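Side-chain contacts in 4-hydroxythreonine-4-phosphate dehydrogenase (Legionella pneumophila subsp. pneumophila, PDB 6XMY), which probably catalyses the NAD(P)-dependent, metal-assisted oxidation of 4-(phosphooxy)-L-threonine, a late step in the biosynthesis of pyridoxine 5'-phosphate: residues 151-156 / 162-167; 249-254 / 261-266; 285-288 / 293-296. One frame throughout, in Å; residues are numbered along the deposited sequence. Where two conformers were deposited one is given.

Interaction 1: 151-156 / 162-167; sequences VVMMLA and VALVTT
V162 and L155 face each other as an antiparallel hydrogen-bonded pair near the turn of a beta hairpin, joined twice through their backbones: V162 N to L155 O at 2.8 Å and L155 N to V162 O at 2.9 Å. The V162 carbonyl is also approached by M154, whose CA makes a CA-H...O contact of 3.3 Å with V162 O, while CG of the same methionine lies against that oxygen.

At A163 the pairing becomes non-hydrogen-bonded, with M154 opposite. The thioether of M154 leads away from the partner strand, and A163 CB instead meets V152 CG1 at 3.8 Å. That branch of the valine is anti to the backbone N (chi1 178°), which lays it alongside the alanine methyl on the face shared with M154.

L164 returns to direct backbone bonding, its N reaching M153 O at 3.1 Å. Its other polar atom does not: one water accepts from M153 N and donates to L164 O at 2.7 Å, standing in for the direct bond of a regular pair where the second strand ends. On the other side of the sheet from V152, M154 and A163, the side chains of M153 and L164 run side by side, and in the methionine conformer described here SD touches L164 CD1 at 3.6 Å. M153 also lies close to T139 and N285, both predicted to bind substrate, with the zinc ion a little farther off.

After the chain turns, T167 comes back with CG2 3.9 Å from M153 CB, while its OG1 is hydrogen-bonded to E140.

The hairpin is flanked by strand 284-288 beside 152-156 and by strand 262-265 beside 161-164. Helix 180-197 covers V152 and M154, and helix 268-279 packs on L155 and V162.

Interaction 2: 249-254 / 261-266; sequences DTMFIT and DAYVAM
F252 and Y263 form a T-shaped (edge-to-face) aromatic pair, with ring centroids 4.9 Å apart and planes at 59°. The phenylalanine supplies the edge: its CD1 sits 3.8 Å above the tyrosine plane, over the ring centre, and CE1 beside it reaches toward Y263 CG. The phenylalanine side chain leaves the backbone at an angle to the strand, and its first torsion, with CG anti to the carbonyl carbon (chi1 -61°), brings the ring across to it.

The sulfur contact comes from M251, the residue before it. In the conformer described here, M251 SD lies 5.2 Å from the centroid of the Y263 ring and 69° off the ring normal, an oblique Met-aromatic approach.

Apolar contact reinforces this. The two side chains run antiparallel past one another, bringing M251 CG to 3.7 Å from Y263 CD1. The backbone takes part as well, since M251 O lies obliquely 3.4 Å from Y263 CE1. T254 adds a light touch at the far end of the tyrosine, its CG2 4.0 Å from Y263 OH.

Polar contact between the segments runs through water. A single molecule donates to F252 O at 2.7 Å and is also hydrogen-bonded to Y263 OH at 2.8 Å, tying the phenol to the backbone of the turn after the short helix. That turn has its own bond, from I253 N to T250 O.

F252 also rests on V162 of strand 161-164, and M251 on A208 of strand 204-208. The contact is thus an aromatic and Met-aromatic cluster fastening the end of helix 248-251 and the loop after it onto neighbouring strands of an alpha/beta fold, within the isocitrate dehydrogenase-like clan to which the PdxA family belongs.

Interaction 3: 285-288 / 293-296; sequences NITL and IRTS. With SO4 (sulfate ion), chain C.
R294 and T287 meet at the tight side of this contact, where R294 NH1 donates to T287 OG1 at 2.8 Å, the hydroxyl lying 15° out of the guanidinium plane. The arginine chain starts extended and then bends at chi2 (-101°), which turns it so that the guanidinium runs on in the direction of S296 and across to T287 OG1. A sulfate ion, probably from the crystallisation liquor, completes the cluster. Its O1 lies at the guanidinium edge, in plane, and takes hydrogen bonds from R294 NH1 at 3.0 Å and from R294 NH2 at 2.9 Å. A third bond comes from N285 ND2, also at 2.9 Å, so three N-H groups grip one oxygen. T139 OG1 and H138 N bind the sulfate too, and T120 OG1 accepts from R294 NH2, a second-shell bond that helps to fix the guanidinium.

The two strands make an antiparallel beta hairpin, which places N285, T287, R294 and S296 together on one face. N285, R294, H138 and T139 are predicted to bind substrate, and the sulfate is consistent with a site for the substrate's phosphate. S296 extends this face to the dinucleotide: its OG makes a weak hydrogen bond to N7N of the bound NAD, while its CB packs 3.9 Å from N285 ND2.

The reverse face is looser. There I286 and T295 are a non-hydrogen-bonded pair whose side chains brush obliquely, I286 CG1 standing 4.1 Å from T295 CG2, and the threonine hydroxyl turns instead to A319 O. Toward the turn, water enters the pairing: T287 N still reaches R294 O, but R294 N donates a hydrogen bond to a water 2.9 Å away that also lies within bonding distance of T287 O.

Overall arrangement
Interactions 1 and 3 are buried hairpins sharing a seam, since strands 152-156 and 284-288 are neighbours bonded through M154 O and I286 N and through V152 O and L288 N. Interaction 2 lies farther from the chain centre and reaches partly exposed residues, yet it touches interaction 1, where A163 N meets Y263 O and T166 OG1 meets M266 O. Interactions 2 and 3 do not touch; their nearest atoms are about 8 Å apart. The chemistry follows position: backbone pairing with aliphatic packing in 151-156/162-167, rings and sulfur at the outlying 249-254/261-266, and anion-binding polar groups in 285-288/293-296 beside the cofactor.

Interaction 1: 151-156 / 162-167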
ATOM      1  N   VAL A 151      12.294  -3.103   1.117  1.00 11.68           N
ATOM      2  CA  VAL A 151      10.946  -2.945   1.628  1.00 11.79           C
ATOM      3  C   VAL A 151      10.096  -4.035   0.990  1.00 11.20           C
ATOM      4  O   VAL A 151      10.480  -4.655  -0.006  1.00 14.36           O
ATOM      5  CB  VAL A 151      10.364  -1.555   1.329  1.00 14.76           C
ATOM      6  CG1 VAL A 151      11.241  -0.469   1.931  1.00 16.66           C
ATOM      7  CG2 VAL A 151      10.213  -1.378  -0.164  1.00 16.34           C
ATOM      8  N   VAL A 152       8.938  -4.282   1.584  1.00 10.35           N
ATOM      9  CA  VAL A 152       8.070  -5.359   1.129  1.00 10.84           C
ATOM     10  C   VAL A 152       6.660  -4.815   0.979  1.00  9.37           C
ATOM     11  O   VAL A 152       6.121  -4.197   1.906  1.00 11.81           O
ATOM     12  CB  VAL A 152       8.072  -6.558   2.095  1.00 11.61           C
ATOM     13  CG1 VAL A 152       7.109  -7.636   1.582  1.00 12.07           C
ATOM     14  CG2 VAL A 152       9.477  -7.113   2.273  1.00 13.98           C
ATOM     15  N   MET A 153       6.068  -5.043  -0.184  1.00  8.99           N
ATOM     16  CA  MET A 153       4.657  -4.760  -0.403  0.57  8.54           C
ATOM     17  C   MET A 153       3.848  -5.967   0.051  1.00  8.21           C
ATOM     18  O   MET A 153       4.059  -7.088  -0.433  1.00 10.79           O
ATOM     19  CB  MET A 153       4.375  -4.490  -1.879  0.57  9.50           C
ATOM     20  CG  MET A 153       2.883  -4.443  -2.204  0.57 10.46           C
ATOM     21  SD  MET A 153       2.504  -4.282  -3.962  0.57 13.12           S
ATOM     22  CE  MET A 153       3.401  -2.780  -4.356  0.57 14.75           C
ATOM     23  N   MET A 154       2.929  -5.744   0.979  1.00  8.28           N
ATOM     24  CA  MET A 154       2.069  -6.809   1.472  1.00  9.29           C
ATOM     25  C   MET A 154       0.633  -6.328   1.410  1.00  9.14           C
ATOM     26  O   MET A 154       0.305  -5.279   1.967  1.00 11.26           O
ATOM     27  CB  MET A 154       2.432  -7.231   2.900  1.00 10.19           C
ATOM     28  CG  MET A 154       1.591  -8.393   3.401  1.00 12.02           C
ATOM     29  SD  MET A 154       1.996  -8.897   5.077  1.00 13.35           S
ATOM     30  CE  MET A 154       1.217  -7.603   6.033  1.00 14.35           C
ATOM     31  N   LEU A 155      -0.214  -7.061   0.713  1.00  9.16           N
ATOM     32  CA  LEU A 155      -1.646  -6.809   0.780  0.84  9.30           C
ATOM     33  C   LEU A 155      -2.261  -7.694   1.857  1.00 11.18           C
ATOM     34  O   LEU A 155      -1.868  -8.856   2.033  1.00 11.64           O
ATOM     35  CB  LEU A 155      -2.321  -7.015  -0.583  0.84  9.57           C
ATOM     36  CG  LEU A 155      -2.332  -5.753  -1.470  0.84 12.99           C
ATOM     37  CD1 LEU A 155      -0.926  -5.370  -1.939  0.84 12.36           C
ATOM     38  CD2 LEU A 155      -3.273  -5.905  -2.660  0.84 19.49           C
ATOM     39  N   ALA A 156      -3.215  -7.134   2.590  1.00 10.04           N
ATOM     40  CA  ALA A 156      -3.752  -7.798   3.766  1.00 11.58           C
ATOM     41  C   ALA A 156      -5.257  -7.624   3.821  1.00 12.84           C
ATOM     42  O   ALA A 156      -5.769  -6.515   3.647  1.00 12.97           O
ATOM     43  CB  ALA A 156      -3.122  -7.225   5.041  1.00 12.46           C
ATOM     44  N   VAL A 162      -0.703 -11.396   1.510  1.00 10.24           N
ATOM     45  CA  VAL A 162       0.147 -11.770   0.382  1.00 10.05           C
ATOM     46  C   VAL A 162       1.254 -10.737   0.259  1.00  8.39           C
ATOM     47  O   VAL A 162       0.984  -9.563  -0.024  1.00 10.19           O
ATOM     48  CB  VAL A 162      -0.630 -11.887  -0.936  1.00 10.48           C
ATOM     49  CG1 VAL A 162       0.339 -12.177  -2.074  1.00 12.37           C
ATOM     50  CG2 VAL A 162      -1.681 -12.988  -0.838  1.00 13.95           C
ATOM     51  N   ALA A 163       2.492 -11.166   0.474  1.00  8.58           N
ATOM     52  CA  ALA A 163       3.664 -10.333   0.261  1.00  9.15           C
ATOM     53  C   ALA A 163       4.303 -10.716  -1.063  1.00  8.87           C
ATOM     54  O   ALA A 163       4.267 -11.880  -1.470  1.00  9.86           O
ATOM     55  CB  ALA A 163       4.677 -10.535   1.390  1.00  9.26           C
ATOM     56  N   LEU A 164       4.908  -9.737  -1.722  1.00  7.89           N
ATOM     57  CA  LEU A 164       5.493  -9.921  -3.041  1.00  8.47           C
ATOM     58  C   LEU A 164       7.012  -9.890  -2.963  1.00  8.75           C
ATOM     59  O   LEU A 164       7.593  -9.028  -2.292  1.00 10.39           O
ATOM     60  CB  LEU A 164       5.005  -8.828  -3.995  1.00 10.09           C
ATOM     61  CG  LEU A 164       3.494  -8.756  -4.239  1.00  9.13           C
ATOM     62  CD1 LEU A 164       3.182  -7.606  -5.175  1.00 10.75           C
ATOM     63  CD2 LEU A 164       2.946 -10.090  -4.781  1.00 12.25           C
ATOM     64  N   VAL A 165       7.654 -10.827  -3.662  1.00  8.71           N
ATOM     65  CA  VAL A 165       9.104 -10.770  -3.807  1.00  9.38           C
ATOM     66  C   VAL A 165       9.491  -9.664  -4.773  1.00  9.42           C
ATOM     67  O   VAL A 165      10.487  -8.960  -4.566  1.00 10.97           O
ATOM     68  CB  VAL A 165       9.679 -12.135  -4.229  1.00  8.94           C
ATOM     69  CG1 VAL A 165      11.191 -12.024  -4.479  1.00 10.97           C
ATOM     70  CG2 VAL A 165       9.357 -13.208  -3.180  1.00  9.65           C
ATOM     71  N   THR A 166       8.735  -9.525  -5.864  1.00  9.14           N
ATOM     72  CA  THR A 166       8.899  -8.444  -6.821  1.00  9.99           C
ATOM     73  C   THR A 166       7.563  -7.739  -7.013  1.00  9.35           C
ATOM     74  O   THR A 166       6.499  -8.353  -6.894  1.00  9.67           O
ATOM     75  CB  THR A 166       9.428  -8.942  -8.184  1.00 10.17           C
ATOM     76  OG1 THR A 166       8.460  -9.789  -8.831  1.00  9.59           O
ATOM     77  CG2 THR A 166      10.746  -9.683  -7.998  1.00 11.77           C
ATOM     78  N   THR A 167       7.623  -6.430  -7.304  1.00 10.00           N
ATOM     79  CA  THR A 167       6.424  -5.605  -7.344  1.00 10.23           C
ATOM     80  C   THR A 167       6.147  -5.196  -8.781  1.00 10.52           C
ATOM     81  O   THR A 167       5.665  -6.024  -9.581  1.00 11.56           O
ATOM     82  CB  THR A 167       6.556  -4.396  -6.406  1.00 13.72           C
ATOM     83  OG1 THR A 167       7.645  -3.574  -6.844  1.00 15.04           O
ATOM     84  CG2 THR A 167       6.791  -4.842  -4.980  1.00 15.68           C
TER
HETATM   85  O   HOH W   1       7.473  -6.303  -2.212  1.00 11.13           O

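Interaction 2: 249-254 / 261-266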
ATOM      1  N   ASP A 249      -1.197 -22.035  -8.242  1.00  9.28           N
ATOM      2  CA  ASP A 249      -2.580 -22.233  -8.640  1.00 10.69           C
ATOM      3  C   ASP A 249      -3.399 -22.971  -7.594  1.00  9.67           C
ATOM      4  O   ASP A 249      -4.628 -22.911  -7.660  1.00 12.04           O
ATOM      5  CB  ASP A 249      -2.692 -22.894 -10.015  1.00 11.15           C
ATOM      6  CG  ASP A 249      -2.159 -24.311 -10.036  1.00 12.74           C
ATOM      7  OD1 ASP A 249      -1.090 -24.573  -9.433  1.00 12.60           O
ATOM      8  OD2 ASP A 249      -2.819 -25.170 -10.669  1.00 18.18           O
ATOM      9  N   THR A 250      -2.766 -23.629  -6.610  1.00  9.70           N
ATOM     10  CA  THR A 250      -3.519 -24.205  -5.498  1.00 10.44           C
ATOM     11  C   THR A 250      -3.072 -23.754  -4.107  1.00 11.52           C
ATOM     12  O   THR A 250      -3.749 -24.085  -3.129  1.00 12.59           O
ATOM     13  CB  THR A 250      -3.516 -25.740  -5.555  1.00 11.45           C
ATOM     14  OG1 THR A 250      -2.163 -26.212  -5.601  1.00 11.71           O
ATOM     15  CG2 THR A 250      -4.298 -26.242  -6.773  1.00 13.12           C
ATOM     16  N   MET A 251      -1.997 -22.966  -3.990  1.00 10.80           N
ATOM     17  CA  MET A 251      -1.462 -22.586  -2.681  0.72 11.48           C
ATOM     18  C   MET A 251      -2.487 -21.828  -1.846  1.00 11.98           C
ATOM     19  O   MET A 251      -2.507 -21.941  -0.615  1.00 12.64           O
ATOM     20  CB  MET A 251      -0.228 -21.700  -2.890  0.72 12.50           C
ATOM     21  CG  MET A 251       0.356 -21.089  -1.626  0.72 14.05           C
ATOM     22  SD  MET A 251       1.880 -20.149  -1.924  0.72 14.33           S
ATOM     23  CE  MET A 251       1.253 -18.614  -2.594  0.72 11.91           C
ATOM     24  N   PHE A 252      -3.328 -21.026  -2.496  1.00 11.45           N
ATOM     25  CA  PHE A 252      -4.283 -20.175  -1.794  1.00 12.88           C
ATOM     26  C   PHE A 252      -5.531 -20.920  -1.339  1.00 16.01           C
ATOM     27  O   PHE A 252      -6.387 -20.317  -0.681  1.00 19.03           O
ATOM     28  CB  PHE A 252      -4.677 -18.986  -2.678  1.00 14.40           C
ATOM     29  CG  PHE A 252      -3.519 -18.097  -3.043  1.00 15.65           C
ATOM     30  CD1 PHE A 252      -2.991 -17.208  -2.115  1.00 20.36           C
ATOM     31  CD2 PHE A 252      -2.959 -18.145  -4.311  1.00 17.53           C
ATOM     32  CE1 PHE A 252      -1.930 -16.391  -2.447  1.00 20.81           C
ATOM     33  CE2 PHE A 252      -1.898 -17.328  -4.649  1.00 19.88           C
ATOM     34  CZ  PHE A 252      -1.381 -16.449  -3.713  1.00 20.83           C
ATOM     35  N   ILE A 253      -5.658 -22.197  -1.672  1.00 18.20           N
ATOM     36  CA  ILE A 253      -6.759 -23.021  -1.192  1.00 24.52           C
ATOM     37  C   ILE A 253      -6.365 -23.620   0.153  1.00 30.82           C
ATOM     38  O   ILE A 253      -5.407 -24.397   0.243  1.00 32.74           O
ATOM     39  CB  ILE A 253      -7.095 -24.126  -2.202  1.00 23.78           C
ATOM     40  CG1 ILE A 253      -7.411 -23.518  -3.570  1.00 23.80           C
ATOM     41  CG2 ILE A 253      -8.245 -24.959  -1.687  1.00 23.65           C
ATOM     42  CD1 ILE A 253      -7.472 -24.539  -4.670  1.00 23.08           C
ATOM     43  N   THR A 254      -7.108 -23.278   1.199  1.00 35.81           N
ATOM     44  CA  THR A 254      -6.775 -23.753   2.534  1.00 38.29           C
ATOM     45  C   THR A 254      -7.260 -25.184   2.745  1.00 40.86           C
ATOM     46  O   THR A 254      -8.280 -25.607   2.195  1.00 39.76           O
ATOM     47  CB  THR A 254      -7.419 -22.857   3.591  1.00 39.14           C
ATOM     48  OG1 THR A 254      -8.844 -23.001   3.530  1.00 38.49           O
ATOM     49  CG2 THR A 254      -7.051 -21.400   3.352  1.00 38.24           C
ATOM     50  N   ASP A 261       0.278 -17.774   8.192  1.00 13.46           N
ATOM     51  CA  ASP A 261       0.016 -16.395   8.565  1.00 14.81           C
ATOM     52  C   ASP A 261       0.205 -15.436   7.404  1.00 14.59           C
ATOM     53  O   ASP A 261      -0.319 -14.321   7.451  1.00 15.77           O
ATOM     54  CB  ASP A 261       0.922 -15.998   9.731  1.00 16.36           C
ATOM     55  CG  ASP A 261       0.693 -16.860  10.941  1.00 19.41           C
ATOM     56  OD1 ASP A 261      -0.410 -16.776  11.518  1.00 20.10           O
ATOM     57  OD2 ASP A 261       1.598 -17.649  11.291  1.00 19.16           O
ATOM     58  N   ALA A 262       0.920 -15.853   6.363  1.00 12.69           N
ATOM     59  CA  ALA A 262       1.083 -15.028   5.177  1.00 11.63           C
ATOM     60  C   ALA A 262       1.566 -15.904   4.040  1.00 10.66           C
ATOM     61  O   ALA A 262       2.276 -16.892   4.254  1.00 12.44           O
ATOM     62  CB  ALA A 262       2.087 -13.891   5.400  1.00 14.78           C
ATOM     63  N   TYR A 263       1.167 -15.519   2.835  1.00  9.72           N
ATOM     64  CA  TYR A 263       1.690 -16.081   1.605  1.00 10.13           C
ATOM     65  C   TYR A 263       2.743 -15.152   1.026  1.00 10.21           C
ATOM     66  O   TYR A 263       2.690 -13.932   1.207  1.00  9.74           O
ATOM     67  CB  TYR A 263       0.578 -16.236   0.567  1.00  9.16           C
ATOM     68  CG  TYR A 263      -0.524 -17.169   0.983  1.00 11.92           C
ATOM     69  CD1 TYR A 263      -0.357 -18.551   0.909  1.00 11.64           C
ATOM     70  CD2 TYR A 263      -1.739 -16.677   1.432  1.00 16.54           C
ATOM     71  CE1 TYR A 263      -1.362 -19.412   1.288  1.00 13.84           C
ATOM     72  CE2 TYR A 263      -2.755 -17.528   1.812  1.00 17.03           C
ATOM     73  CZ  TYR A 263      -2.566 -18.897   1.730  1.00 14.13           C
ATOM     74  OH  TYR A 263      -3.577 -19.754   2.098  1.00 18.06           O
ATOM     75  N   VAL A 264       3.691 -15.738   0.312  1.00  9.54           N
ATOM     76  CA  VAL A 264       4.663 -14.999  -0.477  1.00  8.68           C
ATOM     77  C   VAL A 264       4.489 -15.412  -1.931  1.00  8.56           C
ATOM     78  O   VAL A 264       4.594 -16.599  -2.265  1.00 10.45           O
ATOM     79  CB  VAL A 264       6.097 -15.252   0.009  1.00  8.46           C
ATOM     80  CG1 VAL A 264       7.091 -14.601  -0.918  1.00  9.30           C
ATOM     81  CG2 VAL A 264       6.269 -14.739   1.425  1.00 10.88           C
ATOM     82  N   ALA A 265       4.201 -14.443  -2.785  1.00  8.33           N
ATOM     83  CA  ALA A 265       4.173 -14.660  -4.221  1.00  8.54           C
ATOM     84  C   ALA A 265       5.428 -14.064  -4.842  1.00  7.33           C
ATOM     85  O   ALA A 265       5.969 -13.066  -4.356  1.00  9.81           O
ATOM     86  CB  ALA A 265       2.921 -14.043  -4.851  1.00 10.40           C
ATOM     87  N   MET A 266       5.898 -14.700  -5.916  1.00  7.50           N
ATOM     88  CA  MET A 266       7.134 -14.266  -6.558  1.00  7.89           C
ATOM     89  C   MET A 266       6.951 -12.985  -7.357  1.00  9.63           C
ATOM     90  O   MET A 266       7.915 -12.225  -7.521  1.00 10.10           O
ATOM     91  CB  MET A 266       7.691 -15.385  -7.435  1.00  9.05           C
ATOM     92  CG  MET A 266       8.258 -16.528  -6.612  1.00 11.31           C
ATOM     93  SD  MET A 266       9.777 -16.087  -5.729  1.00 10.52           S
ATOM     94  CE  MET A 266       9.566 -16.968  -4.175  1.00 11.15           C
TER
HETATM   95  O   HOH W   2      -6.058 -18.668   1.464  1.00 25.72           O

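Interaction 3: 285-288 / 293-296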
ATOM      1  N   ASN A 285      -2.949  -2.321   1.238  1.00  8.81           N
ATOM      2  CA  ASN A 285      -1.559  -2.462   0.835  1.00  8.21           C
ATOM      3  C   ASN A 285      -0.733  -1.775   1.907  1.00  8.59           C
ATOM      4  O   ASN A 285      -0.897  -0.575   2.147  1.00  9.29           O
ATOM      5  CB  ASN A 285      -1.368  -1.824  -0.547  1.00  8.91           C
ATOM      6  CG  ASN A 285       0.088  -1.555  -0.910  1.00  9.61           C
ATOM      7  OD1 ASN A 285       1.027  -2.046  -0.271  1.00 11.19           O
ATOM      8  ND2 ASN A 285       0.277  -0.755  -1.958  1.00 11.74           N
ATOM      9  N   ILE A 286       0.095  -2.542   2.603  1.00  9.28           N
ATOM     10  CA  ILE A 286       0.958  -1.996   3.640  1.00  8.71           C
ATOM     11  C   ILE A 286       2.406  -2.218   3.232  1.00  9.82           C
ATOM     12  O   ILE A 286       2.770  -3.315   2.783  1.00 10.48           O
ATOM     13  CB  ILE A 286       0.648  -2.585   5.025  1.00 11.91           C
ATOM     14  CG1 ILE A 286       1.591  -1.983   6.060  1.00 12.42           C
ATOM     15  CG2 ILE A 286       0.749  -4.087   5.028  1.00 15.13           C
ATOM     16  CD1 ILE A 286       1.184  -2.290   7.413  1.00 17.83           C
ATOM     17  N   THR A 287       3.228  -1.176   3.375  1.00  9.84           N
ATOM     18  CA  THR A 287       4.645  -1.276   3.064  1.00  9.31           C
ATOM     19  C   THR A 287       5.402  -1.632   4.339  1.00 10.23           C
ATOM     20  O   THR A 287       5.299  -0.923   5.349  1.00 11.58           O
ATOM     21  CB  THR A 287       5.179   0.033   2.491  1.00  9.42           C
ATOM     22  OG1 THR A 287       4.439   0.379   1.316  1.00 10.88           O
ATOM     23  CG2 THR A 287       6.651  -0.113   2.144  1.00 11.22           C
ATOM     24  N   LEU A 288       6.160  -2.725   4.292  1.00  9.67           N
ATOM     25  CA  LEU A 288       6.956  -3.170   5.425  1.00  9.45           C
ATOM     26  C   LEU A 288       8.407  -2.758   5.233  1.00 11.33           C
ATOM     27  O   LEU A 288       8.953  -2.870   4.131  1.00 12.90           O
ATOM     28  CB  LEU A 288       6.895  -4.694   5.536  1.00 10.92           C
ATOM     29  CG  LEU A 288       5.499  -5.293   5.436  1.00 10.56           C
ATOM     30  CD1 LEU A 288       5.596  -6.809   5.515  1.00 10.66           C
ATOM     31  CD2 LEU A 288       4.557  -4.728   6.502  1.00 12.10           C
ATOM     32  N   ILE A 293       5.059   4.174   9.354  1.00 11.34           N
ATOM     33  CA  ILE A 293       3.930   3.346   8.953  1.00 10.69           C
ATOM     34  C   ILE A 293       3.355   3.945   7.680  1.00  9.75           C
ATOM     35  O   ILE A 293       3.093   5.153   7.616  1.00 11.00           O
ATOM     36  CB  ILE A 293       2.862   3.335  10.055  1.00 11.10           C
ATOM     37  CG1 ILE A 293       3.411   2.730  11.346  1.00 11.89           C
ATOM     38  CG2 ILE A 293       1.606   2.637   9.567  1.00 12.50           C
ATOM     39  CD1 ILE A 293       2.630   3.147  12.564  1.00 13.36           C
ATOM     40  N   ARG A 294       3.171   3.112   6.658  1.00  9.19           N
ATOM     41  CA  ARG A 294       2.503   3.551   5.440  1.00  9.13           C
ATOM     42  C   ARG A 294       1.555   2.462   4.975  1.00  9.23           C
ATOM     43  O   ARG A 294       1.986   1.334   4.713  1.00  9.32           O
ATOM     44  CB  ARG A 294       3.495   3.902   4.325  1.00  8.90           C
ATOM     45  CG  ARG A 294       2.802   4.312   3.022  1.00  8.74           C
ATOM     46  CD  ARG A 294       2.795   3.169   2.019  1.00  9.70           C
ATOM     47  NE  ARG A 294       1.937   3.442   0.862  1.00  9.29           N
ATOM     48  CZ  ARG A 294       2.033   2.813  -0.310  1.00  8.19           C
ATOM     49  NH1 ARG A 294       2.976   1.900  -0.501  1.00  9.76           N
ATOM     50  NH2 ARG A 294       1.203   3.117  -1.301  1.00  9.12           N
ATOM     51  N   THR A 295       0.274   2.799   4.872  1.00  8.36           N
ATOM     52  CA  THR A 295      -0.728   1.927   4.275  1.00  7.50           C
ATOM     53  C   THR A 295      -1.309   2.605   3.042  1.00  8.19           C
ATOM     54  O   THR A 295      -1.038   3.777   2.751  1.00  8.10           O
ATOM     55  CB  THR A 295      -1.847   1.589   5.266  1.00  8.52           C
ATOM     56  OG1 THR A 295      -2.540   2.790   5.624  1.00  9.26           O
ATOM     57  CG2 THR A 295      -1.279   0.935   6.514  1.00  9.78           C
ATOM     58  N   SER A 296      -2.147   1.852   2.336  1.00  7.52           N
ATOM     59  CA  SER A 296      -2.639   2.287   1.042  1.00  9.01           C
ATOM     60  C   SER A 296      -3.918   1.543   0.702  1.00  8.25           C
ATOM     61  O   SER A 296      -4.146   0.412   1.154  1.00  8.62           O
ATOM     62  CB  SER A 296      -1.584   2.018  -0.027  1.00  9.39           C
ATOM     63  OG  SER A 296      -2.023   2.456  -1.298  1.00  9.25           O
TER
HETATM   64  S   SO4 C 402       2.421   1.148  -4.670  1.00 11.07           S
HETATM   65  O1  SO4 C 402       2.070   1.168  -3.252  1.00 12.22           O
HETATM   66  O2  SO4 C 402       2.184   2.471  -5.238  1.00 11.77           O
HETATM   67  O3  SO4 C 402       3.846   0.847  -4.785  1.00 11.68           O
HETATM   68  O4  SO4 C 402       1.635   0.164  -5.433  1.00 14.74           O
HETATM   69  O   HOH W   3       3.744   0.324   7.325  1.00 11.66           O